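Local coordinates for protein NAD(P)H-flavin oxidoreductase (PDB 3GBH) that binds flavin mononucleotide and probably uses NAD(P)H to reduce this cofactor, as a member of the nitroreductase family, at residues E70-N75 with M85-G90; E170-I175 with Y183-A188; D36-K41 with M151-A156. All blocks are in the same frame, centred on the assembly; numbering follows the deposited sequence.

Interaction 1. Residues E70-N75 with M85-G90. With FMN (flavin mononucleotide), chain H.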
loop_
_atom_site.group_PDB
_atom_site.type_symbol
_atom_site.label_atom_id
_atom_site.label_comp_id
_atom_site.label_asym_id
_atom_site.label_seq_id
_atom_site.Cartn_x
_atom_site.Cartn_y
_atom_site.Cartn_z
ATOM N N GLU B 70 -16.257 -45.693 -14.130
ATOM C CA GLU B 70 -16.809 -45.392 -15.460
ATOM C C GLU B 70 -17.426 -43.991 -15.491
ATOM O O GLU B 70 -17.316 -43.296 -16.494
ATOM C CB GLU B 70 -17.817 -46.469 -15.916
ATOM N N SER B 71 -18.027 -43.564 -14.380
ATOM C CA SER B 71 -18.591 -42.218 -14.285
ATOM C C SER B 71 -17.568 -41.079 -14.365
ATOM O O SER B 71 -17.960 -39.927 -14.539
ATOM C CB SER B 71 -19.388 -42.063 -12.986
ATOM O OG SER B 71 -20.404 -43.047 -12.911
ATOM N N PHE B 72 -16.280 -41.358 -14.179
ATOM C CA PHE B 72 -15.291 -40.294 -14.289
ATOM C C PHE B 72 -14.641 -40.189 -15.643
ATOM O O PHE B 72 -13.889 -39.252 -15.889
ATOM C CB PHE B 72 -14.291 -40.321 -13.131
ATOM C CG PHE B 72 -14.830 -39.659 -11.924
ATOM C CD1 PHE B 72 -15.664 -40.352 -11.073
ATOM C CD2 PHE B 72 -14.593 -38.328 -11.684
ATOM C CE1 PHE B 72 -16.234 -39.725 -9.972
ATOM C CE2 PHE B 72 -15.150 -37.692 -10.578
ATOM C CZ PHE B 72 -15.976 -38.382 -9.727
ATOM N N GLY B 73 -14.998 -41.079 -16.549
ATOM C CA GLY B 73 -14.679 -40.881 -17.971
ATOM C C GLY B 73 -13.212 -40.612 -18.221
ATOM O O GLY B 73 -12.374 -41.430 -17.860
ATOM N N PHE B 74 -12.893 -39.458 -18.813
ATOM C CA PHE B 74 -11.512 -39.161 -19.163
ATOM C C PHE B 74 -10.747 -38.623 -17.962
ATOM O O PHE B 74 -9.557 -38.335 -18.089
ATOM C CB PHE B 74 -11.397 -38.187 -20.363
ATOM C CG PHE B 74 -11.978 -38.735 -21.652
ATOM C CD1 PHE B 74 -11.289 -39.693 -22.395
ATOM C CD2 PHE B 74 -13.233 -38.310 -22.105
ATOM C CE1 PHE B 74 -11.833 -40.210 -23.568
ATOM C CE2 PHE B 74 -13.784 -38.821 -23.284
ATOM C CZ PHE B 74 -13.086 -39.772 -24.015
ATOM N N ASN B 75 -11.398 -38.516 -16.807
ATOM C CA ASN B 75 -10.720 -38.147 -15.569
ATOM C C ASN B 75 -10.241 -39.366 -14.720
ATOM O O ASN B 75 -10.167 -39.319 -13.478
ATOM C CB ASN B 75 -11.626 -37.189 -14.793
ATOM C CG ASN B 75 -11.819 -35.882 -15.515
ATOM O OD1 ASN B 75 -10.854 -35.187 -15.770
ATOM N ND2 ASN B 75 -13.057 -35.531 -15.848
HETATM N N MSE B 85 -11.326 -38.886 -3.985
HETATM C CA MSE B 85 -12.152 -38.067 -4.874
HETATM C C MSE B 85 -13.335 -37.544 -4.073
HETATM O O MSE B 85 -14.221 -38.310 -3.675
HETATM C CB MSE B 85 -12.652 -38.888 -6.051
HETATM C CG MSE B 85 -13.523 -38.102 -7.035
HETATM SE SE MSE B 85 -12.571 -36.672 -7.954
HETATM C CE MSE B 85 -11.639 -37.767 -9.240
ATOM N N LEU B 86 -13.347 -36.242 -3.842
ATOM C CA LEU B 86 -14.425 -35.592 -3.122
ATOM C C LEU B 86 -15.525 -35.324 -4.133
ATOM O O LEU B 86 -15.248 -34.757 -5.171
ATOM C CB LEU B 86 -13.948 -34.281 -2.507
ATOM C CG LEU B 86 -12.654 -34.315 -1.684
ATOM C CD1 LEU B 86 -12.388 -32.964 -1.028
ATOM C CD2 LEU B 86 -12.701 -35.408 -0.640
ATOM N N ILE B 87 -16.744 -35.772 -3.859
ATOM C CA ILE B 87 -17.884 -35.399 -4.695
ATOM C C ILE B 87 -18.829 -34.582 -3.830
ATOM O O ILE B 87 -19.328 -35.075 -2.820
ATOM C CB ILE B 87 -18.590 -36.607 -5.284
ATOM C CG1 ILE B 87 -17.570 -37.561 -5.936
ATOM C CG2 ILE B 87 -19.654 -36.172 -6.317
ATOM C CD1 ILE B 87 -18.184 -38.885 -6.464
ATOM N N ILE B 88 -19.058 -33.328 -4.225
ATOM C CA ILE B 88 -19.841 -32.401 -3.431
ATOM C C ILE B 88 -21.227 -32.292 -4.055
ATOM O O ILE B 88 -21.366 -32.011 -5.233
ATOM C CB ILE B 88 -19.183 -31.030 -3.368
ATOM C CG1 ILE B 88 -17.798 -31.134 -2.702
ATOM C CG2 ILE B 88 -20.069 -30.030 -2.613
ATOM C CD1 ILE B 88 -16.886 -29.990 -3.050
ATOM N N PHE B 89 -22.231 -32.582 -3.236
ATOM C CA PHE B 89 -23.619 -32.559 -3.588
ATOM C C PHE B 89 -24.268 -31.395 -2.843
ATOM O O PHE B 89 -23.793 -30.979 -1.791
ATOM C CB PHE B 89 -24.296 -33.848 -3.128
ATOM C CG PHE B 89 -23.892 -35.073 -3.890
ATOM C CD1 PHE B 89 -22.739 -35.766 -3.543
ATOM C CD2 PHE B 89 -24.685 -35.550 -4.938
ATOM C CE1 PHE B 89 -22.364 -36.897 -4.235
ATOM C CE2 PHE B 89 -24.338 -36.664 -5.638
ATOM C CZ PHE B 89 -23.158 -37.362 -5.294
ATOM N N GLY B 90 -25.355 -30.891 -3.399
ATOM C CA GLY B 90 -26.163 -29.873 -2.763
ATOM C C GLY B 90 -27.471 -30.523 -2.331
ATOM O O GLY B 90 -28.069 -31.289 -3.077
HETATM N N1 FMN H . -9.986 -30.478 -15.148
HETATM C C2 FMN H . -9.965 -31.786 -15.610
HETATM O O2 FMN H . -8.901 -32.364 -15.856
HETATM N N3 FMN H . -11.150 -32.440 -15.815
HETATM C C4 FMN H . -12.372 -31.817 -15.549
HETATM O O4 FMN H . -13.431 -32.441 -15.752
HETATM C C4A FMN H . -12.389 -30.505 -15.106
HETATM N N5 FMN H . -13.575 -29.833 -14.866
HETATM C C5A FMN H . -13.577 -28.673 -14.120
HETATM C C6 FMN H . -14.767 -28.173 -13.562
HETATM C C7 FMN H . -14.764 -27.016 -12.813
HETATM C C7M FMN H . -16.046 -26.491 -12.227
HETATM C C8 FMN H . -13.563 -26.323 -12.624
HETATM C C8M FMN H . -13.481 -25.063 -11.818
HETATM C C9 FMN H . -12.393 -26.811 -13.175
HETATM C C9A FMN H . -12.368 -27.993 -13.922
HETATM N N10 FMN H . -11.181 -28.507 -14.467
HETATM C C10 FMN H . -11.176 -29.829 -14.913
HETATM C "C1'" FMN H . -9.851 -27.834 -14.199
HETATM C "C2'" FMN H . -9.763 -26.610 -15.111
HETATM O "O2'" FMN H . -9.437 -26.990 -16.437
HETATM C "C3'" FMN H . -8.719 -25.640 -14.547
HETATM O "O3'" FMN H . -9.173 -25.153 -13.309
HETATM C "C4'" FMN H . -8.395 -24.463 -15.468
HETATM O "O4'" FMN H . -7.783 -24.958 -16.659
HETATM C "C5'" FMN H . -7.472 -23.477 -14.757
HETATM O "O5'" FMN H . -6.249 -24.116 -14.411
HETATM P P FMN H . -5.762 -24.149 -12.890
HETATM O O1P FMN H . -4.434 -24.844 -12.798
HETATM O O2P FMN H . -6.834 -24.823 -12.085
HETATM O O3P FMN H . -5.622 -22.740 -12.364
#

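Interaction 2. Residues E170-I175 with Y183-A188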
loop_
_atom_site.group_PDB
_atom_site.type_symbol
_atom_site.label_atom_id
_atom_site.label_comp_id
_atom_site.label_asym_id
_atom_site.label_seq_id
_atom_site.Cartn_x
_atom_site.Cartn_y
_atom_site.Cartn_z
ATOM N N GLU B 170 -25.768 -37.410 -13.995
ATOM C CA GLU B 170 -27.073 -38.064 -14.060
ATOM C C GLU B 170 -27.167 -39.300 -13.174
ATOM O O GLU B 170 -28.229 -39.621 -12.684
ATOM C CB GLU B 170 -27.387 -38.479 -15.492
ATOM C CG GLU B 170 -27.538 -37.323 -16.450
ATOM C CD GLU B 170 -28.727 -36.434 -16.125
ATOM O OE1 GLU B 170 -29.858 -36.974 -16.030
ATOM O OE2 GLU B 170 -28.525 -35.199 -15.965
ATOM N N ASN B 171 -26.062 -40.010 -13.008
ATOM C CA ASN B 171 -26.069 -41.320 -12.359
ATOM C C ASN B 171 -25.247 -41.383 -11.076
ATOM O O ASN B 171 -25.341 -42.352 -10.336
ATOM C CB ASN B 171 -25.589 -42.372 -13.330
ATOM C CG ASN B 171 -26.510 -42.523 -14.508
ATOM O OD1 ASN B 171 -27.690 -42.857 -14.360
ATOM N ND2 ASN B 171 -25.982 -42.275 -15.693
ATOM N N ILE B 172 -24.478 -40.350 -10.784
ATOM C CA ILE B 172 -23.518 -40.461 -9.688
ATOM C C ILE B 172 -24.166 -40.651 -8.305
ATOM O O ILE B 172 -23.675 -41.458 -7.493
ATOM C CB ILE B 172 -22.505 -39.274 -9.687
ATOM C CG1 ILE B 172 -21.339 -39.572 -8.733
ATOM C CG2 ILE B 172 -23.219 -37.955 -9.438
ATOM C CD1 ILE B 172 -20.483 -40.824 -9.168
ATOM N N ALA B 173 -25.256 -39.933 -8.026
ATOM C CA ALA B 173 -25.973 -40.106 -6.737
ATOM C C ALA B 173 -26.398 -41.546 -6.525
ATOM O O ALA B 173 -26.153 -42.138 -5.466
ATOM C CB ALA B 173 -27.203 -39.168 -6.631
ATOM N N ASP B 174 -27.036 -42.123 -7.541
ATOM C CA ASP B 174 -27.469 -43.506 -7.459
ATOM C C ASP B 174 -26.308 -44.476 -7.213
ATOM O O ASP B 174 -26.453 -45.464 -6.483
ATOM C CB ASP B 174 -28.193 -43.923 -8.747
ATOM C CG ASP B 174 -29.520 -43.180 -8.957
ATOM O OD1 ASP B 174 -30.241 -42.911 -7.954
ATOM O OD2 ASP B 174 -29.836 -42.874 -10.140
ATOM N N ILE B 175 -25.180 -44.227 -7.873
ATOM C CA ILE B 175 -24.034 -45.124 -7.810
ATOM C C ILE B 175 -23.461 -45.148 -6.391
ATOM O O ILE B 175 -23.147 -46.194 -5.866
ATOM C CB ILE B 175 -22.931 -44.740 -8.861
ATOM C CG1 ILE B 175 -23.440 -45.018 -10.278
ATOM C CG2 ILE B 175 -21.649 -45.526 -8.621
ATOM C CD1 ILE B 175 -22.615 -44.382 -11.382
ATOM N N TYR B 183 -30.465 -34.934 -3.608
ATOM C CA TYR B 183 -29.073 -34.479 -3.612
ATOM C C TYR B 183 -28.538 -34.314 -5.030
ATOM O O TYR B 183 -28.499 -35.271 -5.768
ATOM C CB TYR B 183 -28.237 -35.470 -2.815
ATOM C CG TYR B 183 -28.675 -35.522 -1.365
ATOM C CD1 TYR B 183 -28.388 -34.481 -0.495
ATOM C CD2 TYR B 183 -29.401 -36.609 -0.876
ATOM C CE1 TYR B 183 -28.818 -34.525 0.837
ATOM C CE2 TYR B 183 -29.817 -36.670 0.441
ATOM C CZ TYR B 183 -29.529 -35.630 1.297
ATOM O OH TYR B 183 -29.963 -35.704 2.611
ATOM N N VAL B 184 -28.171 -33.092 -5.418
ATOM C CA VAL B 184 -27.679 -32.861 -6.787
ATOM C C VAL B 184 -26.164 -32.676 -6.790
ATOM O O VAL B 184 -25.653 -31.946 -5.983
ATOM C CB VAL B 184 -28.357 -31.660 -7.450
ATOM C CG1 VAL B 184 -29.877 -31.954 -7.596
ATOM C CG2 VAL B 184 -28.123 -30.394 -6.657
ATOM N N PRO B 185 -25.454 -33.349 -7.702
ATOM C CA PRO B 185 -23.991 -33.180 -7.756
ATOM C C PRO B 185 -23.603 -31.795 -8.245
ATOM O O PRO B 185 -24.186 -31.294 -9.204
ATOM C CB PRO B 185 -23.540 -34.252 -8.726
ATOM C CG PRO B 185 -24.748 -34.713 -9.456
ATOM C CD PRO B 185 -25.971 -34.194 -8.788
ATOM N N VAL B 186 -22.663 -31.159 -7.563
ATOM C CA VAL B 186 -22.242 -29.809 -7.930
ATOM C C VAL B 186 -20.895 -29.869 -8.647
ATOM O O VAL B 186 -20.761 -29.459 -9.795
ATOM C CB VAL B 186 -22.149 -28.889 -6.689
ATOM C CG1 VAL B 186 -21.652 -27.499 -7.109
ATOM C CG2 VAL B 186 -23.520 -28.788 -5.978
ATOM N N LEU B 187 -19.898 -30.411 -7.963
ATOM C CA LEU B 187 -18.612 -30.665 -8.587
ATOM C C LEU B 187 -17.854 -31.678 -7.777
ATOM O O LEU B 187 -18.240 -31.945 -6.642
ATOM C CB LEU B 187 -17.794 -29.383 -8.691
ATOM C CG LEU B 187 -17.025 -28.876 -7.510
ATOM C CD1 LEU B 187 -15.967 -27.786 -7.969
ATOM C CD2 LEU B 187 -17.978 -28.335 -6.471
ATOM N N ALA B 188 -16.813 -32.253 -8.384
ATOM C CA ALA B 188 -15.913 -33.174 -7.696
ATOM C C ALA B 188 -14.564 -32.492 -7.496
ATOM O O ALA B 188 -14.252 -31.529 -8.204
ATOM C CB ALA B 188 -15.757 -34.438 -8.478
#

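Interaction 3. Residues D36-K41 with M151-A156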
loop_
_atom_site.group_PDB
_atom_site.type_symbol
_atom_site.label_atom_id
_atom_site.label_comp_id
_atom_site.label_asym_id
_atom_site.label_seq_id
_atom_site.Cartn_x
_atom_site.Cartn_y
_atom_site.Cartn_z
ATOM N N ASP B 36 -10.339 -34.164 8.026
ATOM C CA ASP B 36 -11.337 -33.513 8.864
ATOM C C ASP B 36 -10.986 -32.046 9.196
ATOM O O ASP B 36 -11.868 -31.208 9.228
ATOM C CB ASP B 36 -11.585 -34.324 10.131
ATOM C CG ASP B 36 -12.506 -35.516 9.886
ATOM O OD1 ASP B 36 -12.971 -35.689 8.738
ATOM O OD2 ASP B 36 -12.735 -36.276 10.834
ATOM N N GLU B 37 -9.704 -31.750 9.433
ATOM C CA GLU B 37 -9.253 -30.363 9.610
ATOM C C GLU B 37 -9.533 -29.539 8.372
ATOM O O GLU B 37 -10.088 -28.439 8.448
ATOM C CB GLU B 37 -7.750 -30.289 9.900
ATOM C CG GLU B 37 -7.343 -30.724 11.256
ATOM C CD GLU B 37 -5.800 -30.691 11.445
ATOM O OE1 GLU B 37 -5.130 -29.982 10.651
ATOM O OE2 GLU B 37 -5.268 -31.359 12.367
ATOM N N ILE B 38 -9.170 -30.086 7.215
ATOM C CA ILE B 38 -9.464 -29.458 5.938
ATOM C C ILE B 38 -10.952 -29.176 5.750
ATOM O O ILE B 38 -11.336 -28.074 5.396
ATOM C CB ILE B 38 -8.910 -30.312 4.770
ATOM C CG1 ILE B 38 -7.366 -30.314 4.805
ATOM C CG2 ILE B 38 -9.448 -29.819 3.441
ATOM C CD1 ILE B 38 -6.716 -31.387 3.874
ATOM N N ILE B 39 -11.802 -30.159 5.994
ATOM C CA ILE B 39 -13.250 -29.954 5.822
ATOM C C ILE B 39 -13.825 -28.998 6.877
ATOM O O ILE B 39 -14.687 -28.168 6.586
ATOM C CB ILE B 39 -13.988 -31.300 5.821
ATOM C CG1 ILE B 39 -13.580 -32.098 4.567
ATOM C CG2 ILE B 39 -15.531 -31.095 5.842
ATOM C CD1 ILE B 39 -13.969 -33.587 4.644
ATOM N N THR B 40 -13.357 -29.101 8.110
ATOM C CA THR B 40 -13.788 -28.177 9.143
ATOM C C THR B 40 -13.560 -26.701 8.691
ATOM O O THR B 40 -14.475 -25.890 8.773
ATOM C CB THR B 40 -13.076 -28.474 10.469
ATOM O OG1 THR B 40 -13.422 -29.796 10.913
ATOM C CG2 THR B 40 -13.456 -27.449 11.575
ATOM N N LYS B 41 -12.355 -26.374 8.212
ATOM C CA LYS B 41 -12.052 -25.028 7.694
ATOM C C LYS B 41 -12.847 -24.631 6.488
ATOM O O LYS B 41 -13.255 -23.496 6.361
ATOM C CB LYS B 41 -10.578 -24.911 7.331
ATOM C CG LYS B 41 -9.690 -24.880 8.488
ATOM C CD LYS B 41 -9.594 -23.469 9.063
ATOM C CE LYS B 41 -8.909 -23.480 10.434
ATOM N NZ LYS B 41 -9.612 -22.538 11.357
HETATM N N MSE B 151 -10.240 -26.128 -1.460
HETATM C CA MSE B 151 -9.036 -26.226 -2.296
HETATM C C MSE B 151 -7.874 -25.386 -1.772
HETATM O O MSE B 151 -6.723 -25.832 -1.781
HETATM C CB MSE B 151 -9.368 -25.877 -3.743
HETATM C CG MSE B 151 -10.301 -26.881 -4.409
HETATM SE SE MSE B 151 -10.394 -26.565 -6.337
HETATM C CE MSE B 151 -11.902 -25.307 -6.321
ATOM N N LEU B 152 -8.176 -24.193 -1.262
ATOM C CA LEU B 152 -7.145 -23.345 -0.672
ATOM C C LEU B 152 -6.587 -23.965 0.606
ATOM O O LEU B 152 -5.369 -24.048 0.797
ATOM C CB LEU B 152 -7.669 -21.911 -0.430
ATOM C CG LEU B 152 -7.958 -21.179 -1.746
ATOM C CD1 LEU B 152 -8.782 -19.896 -1.535
ATOM C CD2 LEU B 152 -6.689 -20.880 -2.480
ATOM N N THR B 153 -7.474 -24.439 1.467
ATOM C CA THR B 153 -7.050 -25.070 2.732
ATOM C C THR B 153 -6.248 -26.326 2.472
ATOM O O THR B 153 -5.239 -26.574 3.127
ATOM C CB THR B 153 -8.252 -25.398 3.672
ATOM O OG1 THR B 153 -9.008 -24.204 3.873
ATOM C CG2 THR B 153 -7.721 -25.901 5.039
ATOM N N ALA B 154 -6.678 -27.115 1.486
ATOM C CA ALA B 154 -5.920 -28.314 1.111
ATOM C C ALA B 154 -4.488 -27.916 0.729
ATOM O O ALA B 154 -3.484 -28.512 1.211
ATOM C CB ALA B 154 -6.628 -29.055 -0.048
ATOM N N LYS B 155 -4.377 -26.863 -0.078
ATOM C CA LYS B 155 -3.055 -26.366 -0.476
ATOM C C LYS B 155 -2.234 -25.862 0.714
ATOM O O LYS B 155 -1.015 -26.058 0.765
ATOM C CB LYS B 155 -3.180 -25.290 -1.537
ATOM C CG LYS B 155 -1.864 -24.839 -2.138
ATOM C CD LYS B 155 -1.364 -25.793 -3.187
ATOM C CE LYS B 155 0.127 -25.977 -3.136
ATOM N NZ LYS B 155 0.422 -27.217 -2.419
ATOM N N ALA B 156 -2.883 -25.227 1.690
ATOM C CA ALA B 156 -2.177 -24.746 2.886
ATOM C C ALA B 156 -1.594 -25.900 3.692
ATOM O O ALA B 156 -0.561 -25.757 4.400
ATOM C CB ALA B 156 -3.125 -23.888 3.748
#

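Interaction 1. Residues E70-N75 with M85-G90
The ring of F72 meets the strand 85-90 with its far end: CZ lies 4.0 Å from CD1 of I87, which sits at the ring edge and in its plane, and 3.7 Å from CG of M85, which approaches obliquely. M85 is a selenomethionine, and its selenium stands 4.7 Å from the ring centroid of F72, 46° off the ring normal, an oblique Met-aromatic contact. The side chain starts out with CG anti to the backbone N (chi1 -180°) and then bends at both following torsions, which curls CE back to 3.8 Å from CE2 of F72. CG, SE and CE thus lie successively along the CZ, CE2 and CD2 side of the ring, at a slant. Elsewhere F72 meets the ring of F167, the two planes only about 10° apart, and reaches A188 on the neighbouring strand 183-192.

Three residues on, N75 turns its amide to the flavin. OD1 accepts the N3 hydrogen of FMN at 2.8 Å while ND2 donates to FMN O4 at 3.1 Å, so the two ends of one amide read a donor and an acceptor side by side on the isoalloxazine. A further bond from ND2 to the carbonyl of G166 helps fix which end is which. This pairing with the pyrimidine end of the flavin is consistent with the FMN site of a nitroreductase-family protein, set here against the core of the central sheet.

Interaction 2. Residues E170-I175 with Y183-A188
I172 lays its CG2 methyl against the CB-CG side of the pyrrolidine ring of P185, 3.6 Å from CG and 3.8 Å from CB of that proline. The two side chains run past each other in opposite directions, so they overlap alongside rather than end on. The torsions of I172 send its branches different ways: with CG1 anti to the backbone N (chi1 -168°), the short branch CG2 is placed between the backbone N and the carbonyl carbon and faces the proline, while the CG1-CD1 branch leads away from the strand 183-188. I172 also packs on I87 of the adjacent strand and on V68 of helix 62-68.

One residue further along the helix, A173 points its methyl at the backbone of the strand, CB standing 4.2 Å from the carbonyl oxygen of Y183. Here the two segments come nearest by their CA atoms, those of A173 and Y183 being 7.1 Å apart. The Y183 side chain sets off toward the helix, but its ring leads away.

V186 and L187 both face I88 across the sheet, forming a classic beta bulge, and V186 packs on I141 of the second subunit, a residue that lines a flavin pocket. Between the two segments themselves, the helix meets the strand through methyl groups, one on a proline ring and one near a backbone carbonyl. With no polar pair joining them, the contact rests on van der Waals packing and the shape of these surfaces.

Interaction 3. Residues D36-K41 with M151-A156
T153 points its side chain at the helix 36-41 and makes most of the contact with one methyl. CG2 lies 3.8 Å from CB of K41 and 4.1 Å from CA of I38, touching two residues that lie about one turn apart. The chi1 torsion of -54° sets CG2 anti to the backbone N and OG1 beside it; the methyl thereby goes to the neighbouring helix, while the hydroxyl is hydrogen-bonded to the carbonyl of Q149 one turn back in its own helix. A polar group in a buried interface is satisfied in this way without a partner across it.

K41 meets T153 with the two side chains crossing at about a right angle, and only the root of the lysine takes part, CG being 4.1 Å from CG2 of T153. The chain bends at chi2 (-83°) and again at chi4, and its end leads away from the helix 151-156 to NZ, which is hydrogen-bonded to OD1 of N16 in the second subunit. I38 extends instead: its longer branch carries CD1 to 4.2 Å from CA of A154, bringing the methyl against the backbone there.

Within 36-41, T40 bends its hydroxyl back to the carbonyl oxygen of D36, 2.7 Å from OG1. That oxygen also accepts from T40 N, the two donors arriving from opposite faces of the carbonyl plane. D36 itself forms a salt bridge with R210 of the second subunit.

The axes of these short segments approach to 9.0 Å at 141°, a largely antiparallel helix pair at the intersubunit surface, in keeping with the intimately associated dimer of nitroreductases.

Overall arrangement
Interactions 1 and 2 are neighbours, their centres about 8 Å apart, and share the four-stranded antiparallel sheet: strands 84-91 and 183-192 lie side by side, and probable hydrogen bonds from V186 N to I88 O and from G90 N to V184 O tie them together. They pack the FMN-binding loop and helix 172-176 on that sheet. Interaction 3 is a separate pair, helices 32-42 and 132-156, which also meets the second subunit; its centre is about 19 Å from that of interaction 1 and about 22 Å from that of interaction 2, with nearest atoms about 6 and 5 Å away. In sequence, interaction 3 spans interaction 1 and closes before interaction 2 begins.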